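Local coordinates for protein UDP-N-acetylmuramate-alanine ligase MurC (Thermotoga maritima, PDB 1J6U) that catalyses the ATP-dependent joining of L-alanine to UDP-N-acetylmuramate, an early cytoplasmic step in building the peptidoglycan cell wall, at residues Tyr243-Arg248 / Gln255-Glu260. Sequence-based numbering, arbitrary orientation.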
loop_
_atom_site.group_PDB
_atom_site.type_symbol
_atom_site.label_atom_id
_atom_site.label_comp_id
_atom_site.label_asym_id
_atom_site.label_seq_id
_atom_site.Cartn_x
_atom_site.Cartn_y
_atom_site.Cartn_z
ATOM N N TYR A 243 13.815 -15.091 -12.518
ATOM C CA TYR A 243 12.459 -15.408 -12.925
ATOM C C TYR A 243 12.127 -14.348 -13.923
ATOM O O TYR A 243 12.360 -13.157 -13.695
ATOM C CB TYR A 243 11.521 -15.381 -11.742
ATOM C CG TYR A 243 11.913 -16.455 -10.780
ATOM C CD1 TYR A 243 12.874 -16.222 -9.804
ATOM C CD2 TYR A 243 11.379 -17.729 -10.899
ATOM C CE1 TYR A 243 13.285 -17.237 -8.992
ATOM C CE2 TYR A 243 11.773 -18.741 -10.093
ATOM C CZ TYR A 243 12.732 -18.498 -9.143
ATOM O OH TYR A 243 13.164 -19.531 -8.351
ATOM N N THR A 244 11.576 -14.812 -15.035
ATOM C CA THR A 244 11.279 -13.970 -16.176
ATOM C C THR A 244 9.868 -14.194 -16.766
ATOM O O THR A 244 9.217 -15.217 -16.500
ATOM C CB THR A 244 12.449 -14.232 -17.176
ATOM O OG1 THR A 244 13.351 -13.125 -17.115
ATOM C CG2 THR A 244 11.988 -14.522 -18.580
ATOM N N LEU A 245 9.390 -13.226 -17.537
ATOM C CA LEU A 245 8.066 -13.324 -18.164
ATOM C C LEU A 245 8.176 -13.687 -19.622
ATOM O O LEU A 245 8.788 -12.963 -20.407
ATOM C CB LEU A 245 7.332 -11.999 -18.081
ATOM C CG LEU A 245 6.954 -11.619 -16.673
ATOM C CD1 LEU A 245 6.172 -10.329 -16.708
ATOM C CD2 LEU A 245 6.109 -12.734 -16.083
ATOM N N GLU A 246 7.589 -14.804 -20.005
ATOM C CA GLU A 246 7.676 -15.151 -21.390
ATOM C C GLU A 246 6.468 -14.577 -22.133
ATOM O O GLU A 246 6.591 -14.117 -23.254
ATOM C CB GLU A 246 7.739 -16.660 -21.549
ATOM C CG GLU A 246 7.402 -17.089 -22.958
ATOM C CD GLU A 246 7.399 -18.582 -23.115
ATOM O OE1 GLU A 246 7.126 -19.271 -22.105
ATOM O OE2 GLU A 246 7.653 -19.060 -24.246
HETATM N N MSE A 247 5.306 -14.606 -21.499
HETATM C CA MSE A 247 4.075 -14.101 -22.099
HETATM C C MSE A 247 3.116 -13.685 -21.021
HETATM O O MSE A 247 3.096 -14.254 -19.928
HETATM C CB MSE A 247 3.348 -15.160 -22.889
HETATM C CG MSE A 247 4.104 -15.769 -24.003
HETATM SE SE MSE A 247 3.025 -17.272 -24.372
HETATM C CE MSE A 247 3.964 -18.597 -23.345
ATOM N N ARG A 248 2.298 -12.703 -21.355
ATOM C CA ARG A 248 1.320 -12.184 -20.422
ATOM C C ARG A 248 0.091 -11.884 -21.198
ATOM O O ARG A 248 0.158 -11.364 -22.297
ATOM C CB ARG A 248 1.792 -10.895 -19.771
ATOM C CG ARG A 248 0.754 -10.319 -18.843
ATOM C CD ARG A 248 1.176 -8.960 -18.328
ATOM N NE ARG A 248 0.091 -8.384 -17.564
ATOM C CZ ARG A 248 -0.616 -7.326 -17.944
ATOM N NH1 ARG A 248 -0.361 -6.692 -19.090
ATOM N NH2 ARG A 248 -1.600 -6.918 -17.173
ATOM N N GLN A 255 -5.596 -12.273 -15.254
ATOM C CA GLN A 255 -4.517 -12.099 -16.195
ATOM C C GLN A 255 -3.627 -13.323 -15.963
ATOM O O GLN A 255 -3.555 -13.839 -14.829
ATOM C CB GLN A 255 -3.782 -10.763 -15.964
ATOM C CG GLN A 255 -3.123 -10.657 -14.628
ATOM C CD GLN A 255 -2.258 -9.428 -14.522
ATOM O OE1 GLN A 255 -1.624 -9.004 -15.498
ATOM N NE2 GLN A 255 -2.212 -8.847 -13.328
ATOM N N LYS A 256 -2.993 -13.795 -17.041
ATOM C CA LYS A 256 -2.115 -14.976 -17.014
ATOM C C LYS A 256 -0.715 -14.598 -17.454
ATOM O O LYS A 256 -0.534 -13.705 -18.274
ATOM C CB LYS A 256 -2.636 -16.068 -17.968
ATOM C CG LYS A 256 -3.692 -16.998 -17.369
ATOM C CD LYS A 256 -4.321 -17.912 -18.442
ATOM C CE LYS A 256 -5.406 -18.839 -17.864
ATOM N NZ LYS A 256 -6.283 -19.518 -18.907
ATOM N N ALA A 257 0.279 -15.289 -16.913
ATOM C CA ALA A 257 1.655 -15.024 -17.298
ATOM C C ALA A 257 2.464 -16.329 -17.292
ATOM O O ALA A 257 2.369 -17.151 -16.362
ATOM C CB ALA A 257 2.301 -13.972 -16.348
HETATM N N MSE A 258 3.220 -16.526 -18.364
HETATM C CA MSE A 258 4.099 -17.687 -18.494
HETATM C C MSE A 258 5.419 -17.294 -17.832
HETATM O O MSE A 258 6.091 -16.363 -18.271
HETATM C CB MSE A 258 4.359 -18.018 -19.971
HETATM C CG MSE A 258 3.762 -19.333 -20.427
HETATM SE SE MSE A 258 4.215 -20.738 -19.168
HETATM C CE MSE A 258 2.409 -21.433 -19.035
ATOM N N VAL A 259 5.797 -17.980 -16.770
ATOM C CA VAL A 259 7.028 -17.603 -16.099
ATOM C C VAL A 259 8.170 -18.558 -16.394
ATOM O O VAL A 259 7.988 -19.770 -16.336
ATOM C CB VAL A 259 6.788 -17.547 -14.600
ATOM C CG1 VAL A 259 8.061 -17.305 -13.874
ATOM C CG2 VAL A 259 5.822 -16.453 -14.302
ATOM N N GLU A 260 9.336 -18.003 -16.737
ATOM C CA GLU A 260 10.532 -18.803 -17.000
ATOM C C GLU A 260 11.441 -18.660 -15.823
ATOM O O GLU A 260 11.461 -17.610 -15.159
ATOM C CB GLU A 260 11.307 -18.321 -18.220
ATOM C CG GLU A 260 10.566 -18.507 -19.499
ATOM C CD GLU A 260 11.154 -17.695 -20.646
ATOM O OE1 GLU A 260 11.477 -16.496 -20.449
ATOM O OE2 GLU A 260 11.280 -18.259 -21.753
#
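Arg248 starts with CG opposite its backbone N (chi1 178°) and stays extended as far as NE, while Gln255 has CG between its own N and carbonyl carbon (chi1 63°), which brings its amide up beside the guanidinium edge. There NE and NH2 both donate to the single oxygen OE1 of Gln255, NH2 at 2.7 Å, and the two flat groups stand 74° apart. An amide suits this place because its other end, NE2, donates to the carbonyls of Val273 and Gly275. Replacing Arg248 by an alanine would remove the guanidinium and would probably leave Gln255 OE1 without either of these donors and take from Glu346 its salt bridge with NH1. Further along, Thr244 and Glu260 form an antiparallel hydrogen-bonded pair, each N donating to the other's O at 2.8 Å. At the corner, Glu246 N reaches Met258 O, 2.8 Å away, almost straight; the Glu246 carboxylate stacks almost parallel to that of Glu260, a likely repulsion probably eased by the salt bridge from Glu246 OE2 to Arg265. On the other face the branched Leu245 rests CD2 against small Ala257 (CB, 4.0 Å) and Val259 CG2. In the Mur ligase middle domain, strand 264-271 continues this hairpin's sheet beyond 255-261, and helix 276-291 covers the face bearing Val259 and Arg248.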